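Local coordinates for protein putative SAM-dependent O-methyltranferase (PDB 4YMG) that binds S-adenosylmethionine and probably transfers its methyl group to oxygen, as a member of the cation-dependent O-methyltransferase family, at residues B[140-145]-B[170-175]; B[68-73]-B[93-98]; B[32-37]-B[74-79]. All blocks are in the same frame, centred on the assembly; numbering follows the deposited sequence.

Interaction 1 of 3, residues B[140-145]-B[170-175]. With SAM (S-adenosylmethionine), chain H.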
loop_
_atom_site.group_PDB
_atom_site.type_symbol
_atom_site.label_atom_id
_atom_site.label_comp_id
_atom_site.label_asym_id
_atom_site.label_seq_id
_atom_site.Cartn_x
_atom_site.Cartn_y
_atom_site.Cartn_z
ATOM N N LEU B 140 6.022 -5.464 -13.237
ATOM C CA LEU B 140 6.168 -4.504 -12.148
ATOM C C LEU B 140 7.201 -3.497 -12.573
ATOM O O LEU B 140 8.298 -3.863 -12.976
ATOM C CB LEU B 140 6.578 -5.191 -10.839
ATOM C CG LEU B 140 6.529 -4.352 -9.550
ATOM C CD1 LEU B 140 6.504 -5.260 -8.339
ATOM C CD2 LEU B 140 7.707 -3.378 -9.444
ATOM N N ILE B 141 6.834 -2.226 -12.505
ATOM C CA ILE B 141 7.740 -1.154 -12.855
ATOM C C ILE B 141 7.835 -0.197 -11.676
ATOM O O ILE B 141 6.819 0.322 -11.200
ATOM C CB ILE B 141 7.275 -0.388 -14.120
ATOM C CG1 ILE B 141 7.118 -1.348 -15.312
ATOM C CG2 ILE B 141 8.239 0.766 -14.435
ATOM C CD1 ILE B 141 6.511 -0.677 -16.560
ATOM N N PHE B 142 9.058 0.041 -11.227
ATOM C CA PHE B 142 9.327 0.929 -10.096
ATOM C C PHE B 142 9.994 2.202 -10.603
ATOM O O PHE B 142 11.127 2.171 -11.078
ATOM C CB PHE B 142 10.219 0.213 -9.077
ATOM C CG PHE B 142 10.494 1.003 -7.811
ATOM C CD1 PHE B 142 9.460 1.548 -7.074
ATOM C CD2 PHE B 142 11.795 1.131 -7.331
ATOM C CE1 PHE B 142 9.724 2.246 -5.893
ATOM C CE2 PHE B 142 12.063 1.822 -6.159
ATOM C CZ PHE B 142 11.026 2.382 -5.439
ATOM N N VAL B 143 9.289 3.322 -10.515
ATOM C CA VAL B 143 9.821 4.587 -11.013
ATOM C C VAL B 143 10.383 5.364 -9.837
ATOM O O VAL B 143 9.635 5.795 -8.968
ATOM C CB VAL B 143 8.732 5.431 -11.723
ATOM C CG1 VAL B 143 9.290 6.816 -12.133
ATOM C CG2 VAL B 143 8.181 4.669 -12.922
ATOM N N ASP B 144 11.700 5.541 -9.812
ATOM C CA ASP B 144 12.344 6.117 -8.640
ATOM C C ASP B 144 13.589 6.928 -9.023
ATOM O O ASP B 144 14.612 6.870 -8.343
ATOM C CB ASP B 144 12.697 4.990 -7.662
ATOM C CG ASP B 144 13.117 5.498 -6.296
ATOM O OD1 ASP B 144 12.676 6.600 -5.908
ATOM O OD2 ASP B 144 13.903 4.785 -5.625
ATOM N N ALA B 145 13.491 7.677 -10.120
ATOM C CA ALA B 145 14.608 8.451 -10.640
ATOM C C ALA B 145 14.354 9.963 -10.505
ATOM O O ALA B 145 13.821 10.414 -9.486
ATOM C CB ALA B 145 14.870 8.072 -12.094
ATOM N N LEU B 170 4.680 1.416 -9.897
ATOM C CA LEU B 170 4.776 2.071 -8.592
ATOM C C LEU B 170 5.737 3.250 -8.707
ATOM O O LEU B 170 6.912 3.059 -9.027
ATOM C CB LEU B 170 5.259 1.078 -7.518
ATOM C CG LEU B 170 4.513 -0.258 -7.405
ATOM C CD1 LEU B 170 5.296 -1.283 -6.549
ATOM C CD2 LEU B 170 3.111 -0.066 -6.820
ATOM N N CYS B 171 5.240 4.465 -8.471
ATOM C CA CYS B 171 6.073 5.676 -8.549
ATOM C C CYS B 171 6.405 6.167 -7.140
ATOM O O CYS B 171 5.507 6.345 -6.331
ATOM C CB CYS B 171 5.355 6.777 -9.327
ATOM S SG CYS B 171 4.799 6.211 -10.979
ATOM N N ASP B 172 7.685 6.381 -6.862
ATOM C CA ASP B 172 8.135 6.666 -5.488
ATOM C C ASP B 172 8.299 8.176 -5.255
ATOM O O ASP B 172 8.468 8.933 -6.212
ATOM C CB ASP B 172 9.456 5.927 -5.219
ATOM C CG ASP B 172 9.713 5.699 -3.747
ATOM O OD1 ASP B 172 8.743 5.451 -3.012
ATOM O OD2 ASP B 172 10.888 5.776 -3.331
ATOM N N ASN B 173 8.236 8.601 -3.989
ATOM C CA ASN B 173 8.497 9.995 -3.581
ATOM C C ASN B 173 7.557 11.041 -4.196
ATOM O O ASN B 173 7.931 12.209 -4.366
ATOM C CB ASN B 173 9.941 10.396 -3.921
ATOM C CG ASN B 173 10.973 9.569 -3.187
ATOM O OD1 ASN B 173 11.770 8.856 -3.807
ATOM N ND2 ASN B 173 10.981 9.668 -1.862
ATOM N N VAL B 174 6.333 10.630 -4.505
ATOM C CA VAL B 174 5.394 11.496 -5.207
ATOM C C VAL B 174 5.021 12.752 -4.405
ATOM O O VAL B 174 4.744 13.809 -4.985
ATOM C CB VAL B 174 4.133 10.695 -5.584
ATOM C CG1 VAL B 174 3.095 11.577 -6.261
ATOM C CG2 VAL B 174 4.538 9.534 -6.502
ATOM N N PHE B 175 5.050 12.641 -3.078
ATOM C CA PHE B 175 4.738 13.765 -2.185
ATOM C C PHE B 175 5.838 14.834 -2.107
ATOM O O PHE B 175 5.579 15.942 -1.648
ATOM C CB PHE B 175 4.479 13.261 -0.763
ATOM C CG PHE B 175 3.159 12.565 -0.575
ATOM C CD1 PHE B 175 2.172 12.609 -1.545
ATOM C CD2 PHE B 175 2.892 11.893 0.618
ATOM C CE1 PHE B 175 0.954 11.972 -1.345
ATOM C CE2 PHE B 175 1.677 11.258 0.824
ATOM C CZ PHE B 175 0.705 11.300 -0.171
HETATM N N SAM H . 15.900 3.016 -6.339
HETATM C CA SAM H . 16.978 3.337 -5.398
HETATM C C SAM H . 16.754 2.752 -4.003
HETATM O O SAM H . 15.636 2.366 -3.628
HETATM O OXT SAM H . 17.708 2.678 -3.225
HETATM C CB SAM H . 17.216 4.835 -5.247
HETATM C CG SAM H . 16.955 5.703 -6.473
HETATM S SD SAM H . 17.683 7.353 -6.279
HETATM C CE SAM H . 16.358 8.172 -5.343
HETATM C "C5'" SAM H . 17.441 8.101 -7.925
HETATM C "C4'" SAM H . 18.464 7.576 -8.924
HETATM O "O4'" SAM H . 18.082 7.950 -10.234
HETATM C "C3'" SAM H . 19.841 8.188 -8.676
HETATM O "O3'" SAM H . 20.786 7.150 -8.564
HETATM C "C2'" SAM H . 20.119 9.039 -9.906
HETATM O "O2'" SAM H . 21.471 9.005 -10.304
HETATM C "C1'" SAM H . 19.210 8.402 -10.947
HETATM N N9 SAM H . 18.785 9.329 -12.004
HETATM C C8 SAM H . 18.377 10.641 -11.891
HETATM N N7 SAM H . 18.067 11.101 -13.132
HETATM C C5 SAM H . 18.251 10.091 -14.025
HETATM C C6 SAM H . 18.100 9.991 -15.405
HETATM N N6 SAM H . 17.682 11.032 -16.120
HETATM N N1 SAM H . 18.384 8.795 -16.037
HETATM C C2 SAM H . 18.831 7.710 -15.317
HETATM N N3 SAM H . 18.984 7.805 -13.950
HETATM C C4 SAM H . 18.690 8.971 -13.319
HETATM O O HOH W 1 13.561 5.445 -3.190
#

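Interaction 2 of 3, residues B[68-73]-B[93-98]. With SAM (S-adenosylmethionine), chain H.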
loop_
_atom_site.group_PDB
_atom_site.type_symbol
_atom_site.label_atom_id
_atom_site.label_comp_id
_atom_site.label_asym_id
_atom_site.label_seq_id
_atom_site.Cartn_x
_atom_site.Cartn_y
_atom_site.Cartn_z
ATOM N N ARG B 68 8.798 -10.159 -15.013
ATOM C CA ARG B 68 9.851 -9.208 -15.359
ATOM C C ARG B 68 9.654 -7.937 -14.567
ATOM O O ARG B 68 8.524 -7.464 -14.404
ATOM C CB ARG B 68 9.844 -8.860 -16.854
ATOM C CG ARG B 68 10.395 -9.911 -17.784
ATOM C CD ARG B 68 10.418 -9.384 -19.236
ATOM N NE ARG B 68 11.624 -8.624 -19.571
ATOM C CZ ARG B 68 11.651 -7.599 -20.418
ATOM N NH1 ARG B 68 10.534 -7.185 -21.004
ATOM N NH2 ARG B 68 12.791 -6.978 -20.677
ATOM N N ILE B 69 10.753 -7.371 -14.095
ATOM C CA ILE B 69 10.701 -6.122 -13.348
ATOM C C ILE B 69 11.596 -5.076 -13.985
ATOM O O ILE B 69 12.747 -5.356 -14.338
ATOM C CB ILE B 69 11.134 -6.332 -11.886
ATOM C CG1 ILE B 69 10.130 -7.230 -11.166
ATOM C CG2 ILE B 69 11.290 -4.993 -11.176
ATOM C CD1 ILE B 69 10.529 -7.546 -9.737
ATOM N N LEU B 70 11.054 -3.876 -14.152
ATOM C CA LEU B 70 11.840 -2.723 -14.577
ATOM C C LEU B 70 11.923 -1.703 -13.455
ATOM O O LEU B 70 10.916 -1.391 -12.826
ATOM C CB LEU B 70 11.213 -2.078 -15.810
ATOM C CG LEU B 70 11.743 -0.716 -16.237
ATOM C CD1 LEU B 70 13.209 -0.809 -16.671
ATOM C CD2 LEU B 70 10.878 -0.204 -17.371
ATOM N N GLU B 71 13.103 -1.158 -13.194
ATOM C CA GLU B 71 13.132 -0.016 -12.296
ATOM C C GLU B 71 13.955 1.107 -12.905
ATOM O O GLU B 71 14.949 0.879 -13.617
ATOM C CB GLU B 71 13.652 -0.413 -10.897
ATOM C CG GLU B 71 15.136 -0.378 -10.771
ATOM C CD GLU B 71 15.658 -0.604 -9.357
ATOM O OE1 GLU B 71 14.861 -0.726 -8.393
ATOM O OE2 GLU B 71 16.901 -0.618 -9.220
ATOM N N ILE B 72 13.514 2.320 -12.680
ATOM C CA ILE B 72 14.205 3.485 -13.105
ATOM C C ILE B 72 14.812 4.183 -11.905
ATOM O O ILE B 72 14.131 4.667 -11.057
ATOM C CB ILE B 72 13.298 4.425 -13.894
ATOM C CG1 ILE B 72 12.391 3.632 -14.827
ATOM C CG2 ILE B 72 14.088 5.494 -14.566
ATOM C CD1 ILE B 72 11.393 4.464 -15.565
ATOM N N GLY B 73 16.122 4.154 -11.845
ATOM C CA GLY B 73 16.912 4.850 -10.861
ATOM C C GLY B 73 17.603 3.934 -9.895
ATOM O O GLY B 73 17.239 3.824 -8.784
ATOM N N GLU B 93 13.589 -11.583 -14.555
ATOM C CA GLU B 93 14.575 -10.625 -15.034
ATOM C C GLU B 93 14.324 -9.279 -14.364
ATOM O O GLU B 93 13.175 -8.862 -14.182
ATOM C CB GLU B 93 14.516 -10.472 -16.558
ATOM C CG GLU B 93 15.573 -9.518 -17.097
ATOM C CD GLU B 93 15.512 -9.336 -18.607
ATOM O OE1 GLU B 93 14.413 -9.448 -19.195
ATOM O OE2 GLU B 93 16.574 -9.075 -19.207
ATOM N N ILE B 94 15.399 -8.605 -13.991
ATOM C CA ILE B 94 15.297 -7.310 -13.339
ATOM C C ILE B 94 16.136 -6.313 -14.117
ATOM O O ILE B 94 17.360 -6.411 -14.172
ATOM C CB ILE B 94 15.737 -7.390 -11.870
ATOM C CG1 ILE B 94 14.744 -8.273 -11.110
ATOM C CG2 ILE B 94 15.788 -5.990 -11.240
ATOM C CD1 ILE B 94 15.335 -8.954 -9.952
ATOM N N VAL B 95 15.457 -5.384 -14.769
ATOM C CA VAL B 95 16.129 -4.372 -15.567
ATOM C C VAL B 95 16.202 -3.077 -14.768
ATOM O O VAL B 95 15.190 -2.585 -14.268
ATOM C CB VAL B 95 15.392 -4.132 -16.892
ATOM C CG1 VAL B 95 16.081 -3.041 -17.683
ATOM C CG2 VAL B 95 15.307 -5.442 -17.693
ATOM N N THR B 96 17.389 -2.515 -14.625
ATOM C CA THR B 96 17.470 -1.285 -13.860
ATOM C C THR B 96 18.294 -0.216 -14.584
ATOM O O THR B 96 19.365 -0.496 -15.141
ATOM C CB THR B 96 18.027 -1.575 -12.431
ATOM O OG1 THR B 96 18.065 -0.363 -11.663
ATOM C CG2 THR B 96 19.403 -2.237 -12.476
ATOM N N LEU B 97 17.769 1.008 -14.591
ATOM C CA LEU B 97 18.358 2.102 -15.361
ATOM C C LEU B 97 19.057 3.112 -14.459
ATOM O O LEU B 97 18.549 3.432 -13.387
ATOM C CB LEU B 97 17.289 2.830 -16.187
ATOM C CG LEU B 97 16.264 2.021 -16.990
ATOM C CD1 LEU B 97 15.490 2.954 -17.917
ATOM C CD2 LEU B 97 16.937 0.918 -17.778
ATOM N N GLU B 98 20.202 3.630 -14.908
ATOM C CA GLU B 98 20.989 4.587 -14.116
ATOM C C GLU B 98 21.916 5.410 -15.023
ATOM O O GLU B 98 22.446 4.877 -15.988
ATOM C CB GLU B 98 21.803 3.839 -13.061
ATOM C CG GLU B 98 22.737 4.716 -12.258
ATOM C CD GLU B 98 21.991 5.797 -11.526
ATOM O OE1 GLU B 98 21.017 5.445 -10.818
ATOM O OE2 GLU B 98 22.372 6.984 -11.661
HETATM N N SAM H . 15.900 3.016 -6.339
HETATM C CA SAM H . 16.978 3.337 -5.398
HETATM C C SAM H . 16.754 2.752 -4.003
HETATM O O SAM H . 15.636 2.366 -3.628
HETATM O OXT SAM H . 17.708 2.678 -3.225
HETATM C CB SAM H . 17.216 4.835 -5.247
HETATM C CG SAM H . 16.955 5.703 -6.473
HETATM S SD SAM H . 17.683 7.353 -6.279
HETATM C CE SAM H . 16.358 8.172 -5.343
HETATM C "C5'" SAM H . 17.441 8.101 -7.925
HETATM C "C4'" SAM H . 18.464 7.576 -8.924
HETATM O "O4'" SAM H . 18.082 7.950 -10.234
HETATM C "C3'" SAM H . 19.841 8.188 -8.676
HETATM O "O3'" SAM H . 20.786 7.150 -8.564
HETATM C "C2'" SAM H . 20.119 9.039 -9.906
HETATM O "O2'" SAM H . 21.471 9.005 -10.304
HETATM C "C1'" SAM H . 19.210 8.402 -10.947
HETATM N N9 SAM H . 18.785 9.329 -12.004
HETATM C C8 SAM H . 18.377 10.641 -11.891
HETATM N N7 SAM H . 18.067 11.101 -13.132
HETATM C C5 SAM H . 18.251 10.091 -14.025
HETATM C C6 SAM H . 18.100 9.991 -15.405
HETATM N N6 SAM H . 17.682 11.032 -16.120
HETATM N N1 SAM H . 18.384 8.795 -16.037
HETATM C C2 SAM H . 18.831 7.710 -15.317
HETATM N N3 SAM H . 18.984 7.805 -13.950
HETATM C C4 SAM H . 18.690 8.971 -13.319
#

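Interaction 3 of 3, residues B[32-37]-B[74-79]. With SAM (S-adenosylmethionine), chain H.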
loop_
_atom_site.group_PDB
_atom_site.type_symbol
_atom_site.label_atom_id
_atom_site.label_comp_id
_atom_site.label_asym_id
_atom_site.label_seq_id
_atom_site.Cartn_x
_atom_site.Cartn_y
_atom_site.Cartn_z
ATOM N N VAL B 32 21.008 -5.622 4.268
ATOM C CA VAL B 32 21.349 -4.713 5.361
ATOM C C VAL B 32 22.812 -4.279 5.264
ATOM O O VAL B 32 23.133 -3.113 5.457
ATOM C CB VAL B 32 21.107 -5.358 6.748
ATOM C CG1 VAL B 32 21.549 -4.415 7.855
ATOM C CG2 VAL B 32 19.642 -5.732 6.917
ATOM N N GLU B 33 23.688 -5.238 4.972
ATOM C CA GLU B 33 25.111 -4.965 4.767
ATOM C C GLU B 33 25.291 -3.890 3.689
ATOM O O GLU B 33 26.022 -2.923 3.878
ATOM C CB GLU B 33 25.840 -6.262 4.385
ATOM C CG GLU B 33 27.336 -6.159 4.091
ATOM C CD GLU B 33 27.973 -7.530 3.819
ATOM O OE1 GLU B 33 27.243 -8.483 3.476
ATOM O OE2 GLU B 33 29.203 -7.662 3.957
ATOM N N HIS B 34 24.589 -4.053 2.571
ATOM C CA HIS B 34 24.712 -3.138 1.443
ATOM C C HIS B 34 24.142 -1.760 1.760
ATOM O O HIS B 34 24.699 -0.729 1.374
ATOM C CB HIS B 34 24.014 -3.727 0.218
ATOM C CG HIS B 34 24.054 -2.840 -0.988
ATOM N ND1 HIS B 34 25.231 -2.482 -1.607
ATOM C CD2 HIS B 34 23.062 -2.235 -1.682
ATOM C CE1 HIS B 34 24.963 -1.688 -2.630
ATOM N NE2 HIS B 34 23.655 -1.529 -2.700
ATOM N N TRP B 35 23.017 -1.759 2.465
ATOM C CA TRP B 35 22.349 -0.539 2.880
ATOM C C TRP B 35 23.282 0.307 3.755
ATOM O O TRP B 35 23.514 1.484 3.472
ATOM C CB TRP B 35 21.057 -0.905 3.623
ATOM C CG TRP B 35 20.104 0.217 3.903
ATOM C CD1 TRP B 35 19.166 0.742 3.048
ATOM C CD2 TRP B 35 19.940 0.907 5.147
ATOM N NE1 TRP B 35 18.462 1.743 3.680
ATOM C CE2 TRP B 35 18.908 1.857 4.968
ATOM C CE3 TRP B 35 20.574 0.826 6.391
ATOM C CZ2 TRP B 35 18.504 2.718 5.984
ATOM C CZ3 TRP B 35 20.169 1.685 7.401
ATOM C CH2 TRP B 35 19.144 2.616 7.191
ATOM N N GLU B 36 23.844 -0.307 4.800
ATOM C CA GLU B 36 24.779 0.403 5.677
ATOM C C GLU B 36 26.027 0.865 4.932
ATOM O O GLU B 36 26.524 1.971 5.166
ATOM C CB GLU B 36 25.193 -0.473 6.864
ATOM C CG GLU B 36 24.093 -0.665 7.907
ATOM C CD GLU B 36 23.673 0.632 8.600
ATOM O OE1 GLU B 36 24.292 1.702 8.377
ATOM O OE2 GLU B 36 22.716 0.571 9.390
ATOM N N TRP B 37 26.536 0.014 4.043
ATOM C CA TRP B 37 27.676 0.384 3.217
ATOM C C TRP B 37 27.384 1.621 2.363
ATOM O O TRP B 37 28.187 2.555 2.327
ATOM C CB TRP B 37 28.102 -0.772 2.314
ATOM C CG TRP B 37 29.289 -0.401 1.484
ATOM C CD1 TRP B 37 30.597 -0.427 1.869
ATOM C CD2 TRP B 37 29.273 0.105 0.146
ATOM N NE1 TRP B 37 31.400 0.013 0.845
ATOM C CE2 TRP B 37 30.612 0.347 -0.224
ATOM C CE3 TRP B 37 28.258 0.369 -0.779
ATOM C CZ2 TRP B 37 30.964 0.833 -1.480
ATOM C CZ3 TRP B 37 28.609 0.853 -2.028
ATOM C CH2 TRP B 37 29.954 1.078 -2.366
ATOM N N CYS B 74 18.609 3.245 -10.370
ATOM C CA CYS B 74 19.256 2.170 -9.656
ATOM C C CYS B 74 19.989 2.619 -8.389
ATOM O O CYS B 74 19.980 1.953 -7.422
ATOM C CB CYS B 74 20.241 1.471 -10.555
ATOM S SG CYS B 74 20.920 -0.036 -9.907
ATOM N N TYR B 75 20.581 3.791 -8.432
ATOM C CA TYR B 75 21.468 4.313 -7.393
ATOM C C TYR B 75 22.573 3.293 -7.069
ATOM O O TYR B 75 23.407 3.004 -7.928
ATOM C CB TYR B 75 20.676 4.708 -6.134
ATOM C CG TYR B 75 21.477 5.576 -5.169
ATOM C CD1 TYR B 75 22.051 6.774 -5.600
ATOM C CD2 TYR B 75 21.650 5.204 -3.836
ATOM C CE1 TYR B 75 22.780 7.574 -4.741
ATOM C CE2 TYR B 75 22.380 6.002 -2.954
ATOM C CZ TYR B 75 22.934 7.190 -3.416
ATOM O OH TYR B 75 23.661 7.987 -2.569
ATOM N N SER B 76 22.571 2.742 -5.856
ATOM C CA SER B 76 23.610 1.789 -5.453
ATOM C C SER B 76 23.165 0.346 -5.640
ATOM O O SER B 76 23.930 -0.585 -5.378
ATOM C CB SER B 76 24.023 2.006 -3.989
ATOM O OG SER B 76 23.035 1.519 -3.096
ATOM N N GLY B 77 21.922 0.165 -6.073
ATOM C CA GLY B 77 21.416 -1.158 -6.396
ATOM C C GLY B 77 20.591 -1.774 -5.286
ATOM O O GLY B 77 20.218 -2.946 -5.361
ATOM N N TYR B 78 20.299 -0.982 -4.260
ATOM C CA TYR B 78 19.559 -1.468 -3.099
ATOM C C TYR B 78 18.181 -2.025 -3.457
ATOM O O TYR B 78 17.853 -3.151 -3.082
ATOM C CB TYR B 78 19.401 -0.351 -2.062
ATOM C CG TYR B 78 18.489 -0.705 -0.900
ATOM C CD1 TYR B 78 18.880 -1.630 0.063
ATOM C CD2 TYR B 78 17.255 -0.093 -0.749
ATOM C CE1 TYR B 78 18.054 -1.945 1.140
ATOM C CE2 TYR B 78 16.421 -0.398 0.317
ATOM C CZ TYR B 78 16.829 -1.325 1.260
ATOM O OH TYR B 78 15.998 -1.629 2.312
ATOM N N SER B 79 17.375 -1.246 -4.169
ATOM C CA SER B 79 16.030 -1.709 -4.518
ATOM C C SER B 79 16.116 -2.852 -5.529
ATOM O O SER B 79 15.329 -3.793 -5.465
ATOM C CB SER B 79 15.162 -0.554 -5.058
ATOM O OG SER B 79 15.783 0.117 -6.148
HETATM N N SAM H . 15.900 3.016 -6.339
HETATM C CA SAM H . 16.978 3.337 -5.398
HETATM C C SAM H . 16.754 2.752 -4.003
HETATM O O SAM H . 15.636 2.366 -3.628
HETATM O OXT SAM H . 17.708 2.678 -3.225
HETATM C CB SAM H . 17.216 4.835 -5.247
HETATM C CG SAM H . 16.955 5.703 -6.473
HETATM S SD SAM H . 17.683 7.353 -6.279
HETATM C CE SAM H . 16.358 8.172 -5.343
HETATM C "C5'" SAM H . 17.441 8.101 -7.925
HETATM C "C4'" SAM H . 18.464 7.576 -8.924
HETATM O "O4'" SAM H . 18.082 7.950 -10.234
HETATM C "C3'" SAM H . 19.841 8.188 -8.676
HETATM O "O3'" SAM H . 20.786 7.150 -8.564
HETATM C "C2'" SAM H . 20.119 9.039 -9.906
HETATM O "O2'" SAM H . 21.471 9.005 -10.304
HETATM C "C1'" SAM H . 19.210 8.402 -10.947
HETATM N N9 SAM H . 18.785 9.329 -12.004
HETATM C C8 SAM H . 18.377 10.641 -11.891
HETATM N N7 SAM H . 18.067 11.101 -13.132
HETATM C C5 SAM H . 18.251 10.091 -14.025
HETATM C C6 SAM H . 18.100 9.991 -15.405
HETATM N N6 SAM H . 17.682 11.032 -16.120
HETATM N N1 SAM H . 18.384 8.795 -16.037
HETATM C C2 SAM H . 18.831 7.710 -15.317
HETATM N N3 SAM H . 18.984 7.805 -13.950
HETATM C C4 SAM H . 18.690 8.971 -13.319
#

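Interaction 1 of 3, residues B[140-145]-B[170-175]
Asp144 OD2 accepts from two donors: the amino N of S-adenosylmethionine at 2.8 Å, and a water that also donates to Asp172 OD2 across the contact. The two carboxylates run side by side, their planes 73° apart, with Asp144 OD1 3.2 Å from Asp172 OD2.

Behind them the backbones are paired. Leu170 N gives its hydrogen to Ile141 O at 2.7 Å, Val143 N donates to Leu170 O over 2.8 Å, and Asp172 N gives its own to Val143 O. These three bonds set strands 138-143 and 167-171 parallel, with Phe142 beside Leu170 and Val143 beside Cys171.

Phe142 holds CG anti to its backbone N (chi1 -176°), which carries the ring forward along the strand, so that CE1 lies 3.8 Å from Asp172 CB. On the other face of the sheet Val143 CB rests on Cys171 SG.

Asp144, Asp172 and Asn173 thus gather at the strand ends, consistent with the Asp-Asp-Asn divalent-cation site of the cation-dependent O-methyltransferases. No metal is modelled here; the water bridges the two carboxylates where the cation would probably sit.

Interaction 2 of 3, residues B[68-73]-B[93-98]
Glu93 opens the pairing with a salt bridge to Arg68. Its side chain is fully extended, and OE1 meets Arg68 NE at 2.9 Å, near the guanidinium plane, while Arg68 NH2 adds a weak bond to the same oxygen. Arg68 reaches it by bending at chi3 (86°); its NH1 turns instead to the backbone oxygens of Glu135 and Glu137. The backbone O of Glu93 takes the hydrogen of Ile69 N.

Ile94 comes next, its CG1 against Ile69 CB on the face covered by Trp83 of helix 78-86. Val95 is bonded through both its N and its O: the N donates to Ile69 O, and the O accepts from Glu71 N at 2.7 Å. On the opposite face Val95 CG1 packs against Leu70 CD1 at 3.8 Å.

Thr96 returns to the helix-covered face. Its hydroxyl donates to Glu71 OE2 at 2.7 Å, and Glu71 OE2 receives it on its anti lone pair, the one facing away from OE1. Glu71 OE1 is taken by Ser79, so this buried carboxylate is gripped at both oxygens and its rotation fixed.

Leu97 N donates to Glu71 O, its CG lies against Leu70 CD1, and its O receives Gly73 N at 3.0 Å in a less straight bond (140°) just past the end of strand 68-72. Glu98 bends at chi2 (59°) and presents both oxygens to the ribose of S-adenosylmethionine: OE1 accepts from O3' at 2.8 Å and OE2 from O2' at 2.6 Å. Gly73 O accepts from the cofactor's amino N. A glycine after the first strand and an acidic residue ending the second, clasping the ribose diol, are the hallmark of the first beta-alpha-beta unit of a Rossmann-like methyltransferase.

Interaction 3 of 3, residues B[32-37]-B[74-79]
His34 and Ser76 make the polar half of this contact. The imidazole NE2 lies 2.9 Å from the backbone O of Ser76, a weak hydrogen bond, since the N-H is aimed well off the oxygen (124°). The oxygen sits at the ring edge, near its plane, and so does Tyr78 N, while CD2 of the ring rests near Tyr78 CB. His34 arrives there with CG anti to its backbone N (chi1 178°), which throws the ring out from helix 29-41 toward the turn.

Trp35, one residue on, makes the apolar half. Its CD1 stands over one face of the Tyr78 ring, offset toward the rim, and comes within 3.5 Å of Tyr78 CE1. The five-membered ring and the phenol ring are inclined at 52°, their centroids 4.8 Å apart, and the two side chains run alongside each other.

In the next shell both aromatic groups are tied at their polar ends: Trp35 NE1 donates to Ser49 O, and Tyr78 OH is hydrogen-bonded to Ser50 O. Ser76 OG is bonded to Thr38 OG1, one turn beyond His34 on the same helix. Cys74 to Gly77 form a type II' turn closed by a bond from Gly77 N to Cys74 O at 3.0 Å, and Gly77 is the N-cap of helix 78-86.

The turn and the start of helix 78-86 face S-adenosylmethionine. Tyr75 brings its ring edge to the ribose, with CD1 3.2 Å from O3'. Ser79 OG, also bonded to Glu71 OE1, accepts from the amino N at 2.9 Å. The direct contact is therefore one weak bond plus aromatic packing, but sound polar links run from helix 29-41 to the Ser76 turn and to cofactor-binding Ser49, so the helix probably helps place residues that touch the cofactor.

Interaction 1 is the most central; interaction 2 is buried except at its Arg68-Glu93 end, and interaction 3, also buried, lies farthest from the chain centre. Interactions 1 and 2 share one sheet, strands 138-143 and 68-72 being neighbours. Both combine parallel backbone bonding and apolar side chains with polar groups: acids at the strand ends in 1, a terminal salt bridge and a buried Glu71-Thr96 pair in 2. Interaction 3 relies on aromatic packing. Interactions 2 and 3 share the beta-alpha-beta unit 68-98, where Glu98 OE1 also binds Tyr75 N. All three bond the cofactor's amino N, through Asp144, Gly73 and Ser79; Glu98 hydrogen-bonds the ribose diol, while Tyr75 only packs against O3'.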